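Local coordinates for Non-structural protein 2 (Infectious bronchitis virus, PDB 7F52) that is a coronavirus non-structural protein of elongated build whose precise role in infection is not firmly established, at residues K408-K413 against R437-A442. Residues are numbered along the deposited sequence; the frame is centred on the assembly and turned at random.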
ATOM      1  N   LYS A 408     -25.302 -19.575 -23.576  1.00 50.03           N
ATOM      2  CA  LYS A 408     -24.260 -18.673 -23.108  1.00 46.46           C
ATOM      3  C   LYS A 408     -23.342 -18.473 -24.298  1.00 49.63           C
ATOM      4  O   LYS A 408     -23.024 -19.418 -25.029  1.00 49.64           O
ATOM      5  CB  LYS A 408     -23.486 -19.205 -21.874  1.00 46.84           C
ATOM      6  CG  LYS A 408     -24.166 -18.874 -20.529  1.00 47.80           C
ATOM      7  CD  LYS A 408     -23.880 -19.872 -19.372  1.00 56.37           C
ATOM      8  CE  LYS A 408     -22.499 -19.702 -18.715  1.00 64.08           C
ATOM      9  NZ  LYS A 408     -22.325 -18.402 -17.930  1.00 67.46           N
ATOM     10  N   PHE A 409     -22.928 -17.228 -24.492  1.00 51.21           N
ATOM     11  CA  PHE A 409     -22.078 -16.864 -25.616  1.00 50.89           C
ATOM     12  C   PHE A 409     -21.298 -15.593 -25.285  1.00 50.64           C
ATOM     13  O   PHE A 409     -21.900 -14.550 -25.036  1.00 51.03           O
ATOM     14  CB  PHE A 409     -22.942 -16.671 -26.868  1.00 53.46           C
ATOM     15  CG  PHE A 409     -22.176 -16.250 -28.081  1.00 54.17           C
ATOM     16  CD1 PHE A 409     -21.324 -17.140 -28.718  1.00 55.48           C
ATOM     17  CD2 PHE A 409     -22.322 -14.965 -28.600  1.00 54.71           C
ATOM     18  CE1 PHE A 409     -20.616 -16.753 -29.847  1.00 60.07           C
ATOM     19  CE2 PHE A 409     -21.621 -14.570 -29.724  1.00 54.30           C
ATOM     20  CZ  PHE A 409     -20.769 -15.468 -30.356  1.00 55.72           C
ATOM     21  N   LEU A 410     -19.968 -15.699 -25.238  1.00 53.71           N
ATOM     22  CA  LEU A 410     -19.069 -14.553 -25.057  1.00 53.86           C
ATOM     23  C   LEU A 410     -19.489 -13.606 -23.944  1.00 53.89           C
ATOM     24  O   LEU A 410     -19.404 -12.381 -24.091  1.00 56.22           O
ATOM     25  CB  LEU A 410     -18.956 -13.753 -26.367  1.00 57.29           C
ATOM     26  CG  LEU A 410     -18.396 -14.518 -27.568  1.00 60.64           C
ATOM     27  CD1 LEU A 410     -18.296 -13.636 -28.849  1.00 59.61           C
ATOM     28  CD2 LEU A 410     -17.048 -15.126 -27.181  1.00 57.57           C
ATOM     29  N   GLY A 411     -19.972 -14.158 -22.844  1.00 53.23           N
ATOM     30  CA  GLY A 411     -20.187 -13.364 -21.646  1.00 51.37           C
ATOM     31  C   GLY A 411     -21.627 -12.951 -21.482  1.00 49.92           C
ATOM     32  O   GLY A 411     -21.997 -12.187 -20.583  1.00 46.58           O
ATOM     33  N   HIS A 412     -22.470 -13.480 -22.348  1.00 48.80           N
ATOM     34  CA  HIS A 412     -23.859 -13.109 -22.276  1.00 50.10           C
ATOM     35  C   HIS A 412     -24.700 -14.346 -22.183  1.00 51.55           C
ATOM     36  O   HIS A 412     -24.321 -15.412 -22.690  1.00 55.47           O
ATOM     37  CB  HIS A 412     -24.243 -12.252 -23.486  1.00 53.21           C
ATOM     38  CG  HIS A 412     -23.528 -10.930 -23.535  1.00 54.48           C
ATOM     39  ND1 HIS A 412     -22.223 -10.804 -23.964  1.00 52.36           N
ATOM     40  CD2 HIS A 412     -23.933  -9.682 -23.192  1.00 53.99           C
ATOM     41  CE1 HIS A 412     -21.860  -9.537 -23.889  1.00 55.17           C
ATOM     42  NE2 HIS A 412     -22.878  -8.836 -23.423  1.00 55.15           N
ATOM     43  N   LYS A 413     -25.830 -14.222 -21.501  1.00 51.44           N
ATOM     44  CA  LYS A 413     -26.831 -15.267 -21.559  1.00 52.90           C
ATOM     45  C   LYS A 413     -28.004 -14.759 -22.398  1.00 52.48           C
ATOM     46  O   LYS A 413     -28.554 -13.687 -22.110  1.00 51.94           O
ATOM     47  CB  LYS A 413     -27.298 -15.679 -20.163  1.00 50.05           C
ATOM     48  CG  LYS A 413     -27.940 -17.051 -20.195  1.00 54.77           C
ATOM     49  CD  LYS A 413     -29.111 -17.136 -19.250  1.00 60.10           C
ATOM     50  CE  LYS A 413     -28.974 -18.283 -18.280  1.00 64.92           C
ATOM     51  NZ  LYS A 413     -29.825 -18.011 -17.074  1.00 65.75           N
ATOM     52  N   ARG A 437     -22.225  -4.449 -30.833  1.00 68.25           N
ATOM     53  CA  ARG A 437     -21.960  -3.534 -29.732  1.00 67.41           C
ATOM     54  C   ARG A 437     -21.891  -4.272 -28.395  1.00 66.74           C
ATOM     55  O   ARG A 437     -21.116  -3.897 -27.505  1.00 67.05           O
ATOM     56  CB  ARG A 437     -23.032  -2.440 -29.687  1.00 72.86           C
ATOM     57  CG  ARG A 437     -22.594  -1.131 -30.321  1.00 83.99           C
ATOM     58  CD  ARG A 437     -23.769  -0.283 -30.807  1.00 88.25           C
ATOM     59  NE  ARG A 437     -23.472   0.343 -32.098  1.00 93.82           N
ATOM     60  CZ  ARG A 437     -24.282   1.188 -32.736  1.00103.09           C
ATOM     61  NH1 ARG A 437     -25.452   1.522 -32.202  1.00108.22           N
ATOM     62  NH2 ARG A 437     -23.923   1.703 -33.910  1.00104.46           N
ATOM     63  N   LEU A 438     -22.695  -5.326 -28.271  1.00 66.47           N
ATOM     64  CA  LEU A 438     -22.708  -6.172 -27.070  1.00 63.27           C
ATOM     65  C   LEU A 438     -21.339  -6.705 -26.730  1.00 58.51           C
ATOM     66  O   LEU A 438     -20.976  -6.774 -25.573  1.00 61.42           O
ATOM     67  CB  LEU A 438     -23.678  -7.347 -27.245  1.00 61.35           C
ATOM     68  CG  LEU A 438     -25.106  -6.826 -27.155  1.00 58.06           C
ATOM     69  CD1 LEU A 438     -26.118  -7.925 -27.181  1.00 57.08           C
ATOM     70  CD2 LEU A 438     -25.197  -6.051 -25.878  1.00 57.63           C
ATOM     71  N   PHE A 439     -20.582  -7.060 -27.757  1.00 60.61           N
ATOM     72  CA  PHE A 439     -19.313  -7.735 -27.590  1.00 61.44           C
ATOM     73  C   PHE A 439     -18.116  -6.896 -27.994  1.00 66.97           C
ATOM     74  O   PHE A 439     -16.994  -7.399 -27.963  1.00 70.61           O
ATOM     75  CB  PHE A 439     -19.301  -9.010 -28.422  1.00 64.29           C
ATOM     76  CG  PHE A 439     -20.576  -9.777 -28.369  1.00 61.94           C
ATOM     77  CD1 PHE A 439     -20.832 -10.649 -27.313  1.00 60.51           C
ATOM     78  CD2 PHE A 439     -21.514  -9.650 -29.385  1.00 59.70           C
ATOM     79  CE1 PHE A 439     -22.023 -11.379 -27.269  1.00 59.64           C
ATOM     80  CE2 PHE A 439     -22.698 -10.373 -29.357  1.00 60.27           C
ATOM     81  CZ  PHE A 439     -22.963 -11.238 -28.293  1.00 60.30           C
ATOM     82  N   GLN A 440     -18.356  -5.653 -28.418  1.00 70.99           N
ATOM     83  CA  GLN A 440     -17.291  -4.759 -28.893  1.00 73.79           C
ATOM     84  C   GLN A 440     -16.058  -4.845 -27.992  1.00 76.01           C
ATOM     85  O   GLN A 440     -16.152  -4.647 -26.782  1.00 66.32           O
ATOM     86  CB  GLN A 440     -17.793  -3.310 -28.962  1.00 71.19           C
ATOM     87  CG  GLN A 440     -16.693  -2.270 -29.208  1.00 74.52           C
ATOM     88  CD  GLN A 440     -17.209  -0.835 -29.152  1.00 77.66           C
ATOM     89  OE1 GLN A 440     -18.197  -0.544 -28.474  1.00 80.34           O
ATOM     90  NE2 GLN A 440     -16.542   0.065 -29.868  1.00 76.14           N
ATOM     91  N   SER A 441     -14.919  -5.184 -28.589  1.00 74.87           N
ATOM     92  CA  SER A 441     -13.687  -5.383 -27.836  1.00 75.03           C
ATOM     93  C   SER A 441     -12.493  -5.127 -28.741  1.00 78.22           C
ATOM     94  O   SER A 441     -12.661  -4.627 -29.850  1.00 79.66           O
ATOM     95  CB  SER A 441     -13.623  -6.799 -27.261  1.00 78.58           C
ATOM     96  OG  SER A 441     -13.364  -7.764 -28.265  1.00 77.19           O
ATOM     97  N   ALA A 442     -11.293  -5.468 -28.282  1.00 76.11           N
ATOM     98  CA  ALA A 442     -10.105  -5.325 -29.120  1.00 76.19           C
ATOM     99  C   ALA A 442     -10.243  -6.137 -30.402  1.00 81.12           C
ATOM    100  O   ALA A 442      -9.843  -5.688 -31.479  1.00 79.28           O
ATOM    101  CB  ALA A 442      -8.875  -5.747 -28.372  1.00 83.30           C
TER
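Phe439 pushes its ring against the tip of a beta hairpin, where Phe409, Leu410 and His412 all meet it; the three rings form an aromatic cluster packed on the hairpin turn. Phe409 presents the CD2-CE2 edge of its ring to the face of Phe439 in an offset edge-to-face pair, centroids 5.4 Å apart and planes at 79°. Leu410 adds its CB, 3.7 Å from CD1 of Phe439. The His412 imidazole packs obliquely on the same phenyl group, its ND1 3.4 Å from CE1 of Phe439, and its neighbouring CE1 touches the carbonyl O of Leu438 at 3.4 Å.

The imidazole is steadied from within the hairpin: ND1 of His412 donates to the carbonyl O of Leu410 (3.2 Å), approaching from above the carbonyl plane, while NE2 makes a weak hydrogen bond to Arg367. A type I' turn from Phe409 to His412, with paired backbone bonds between those two residues, joins the strands. Phe409 carries CG anti to its own N (chi1 178°), which swings the ring toward Phe439; CG of Leu410 sits over the centre of one face of the Phe409 ring.

Helix 377-390 packs on both phenylalanines through Leu383, strand 357-371 runs parallel to strand 412-415, and Leu438, on helix 432-439, rests on strand 424-426.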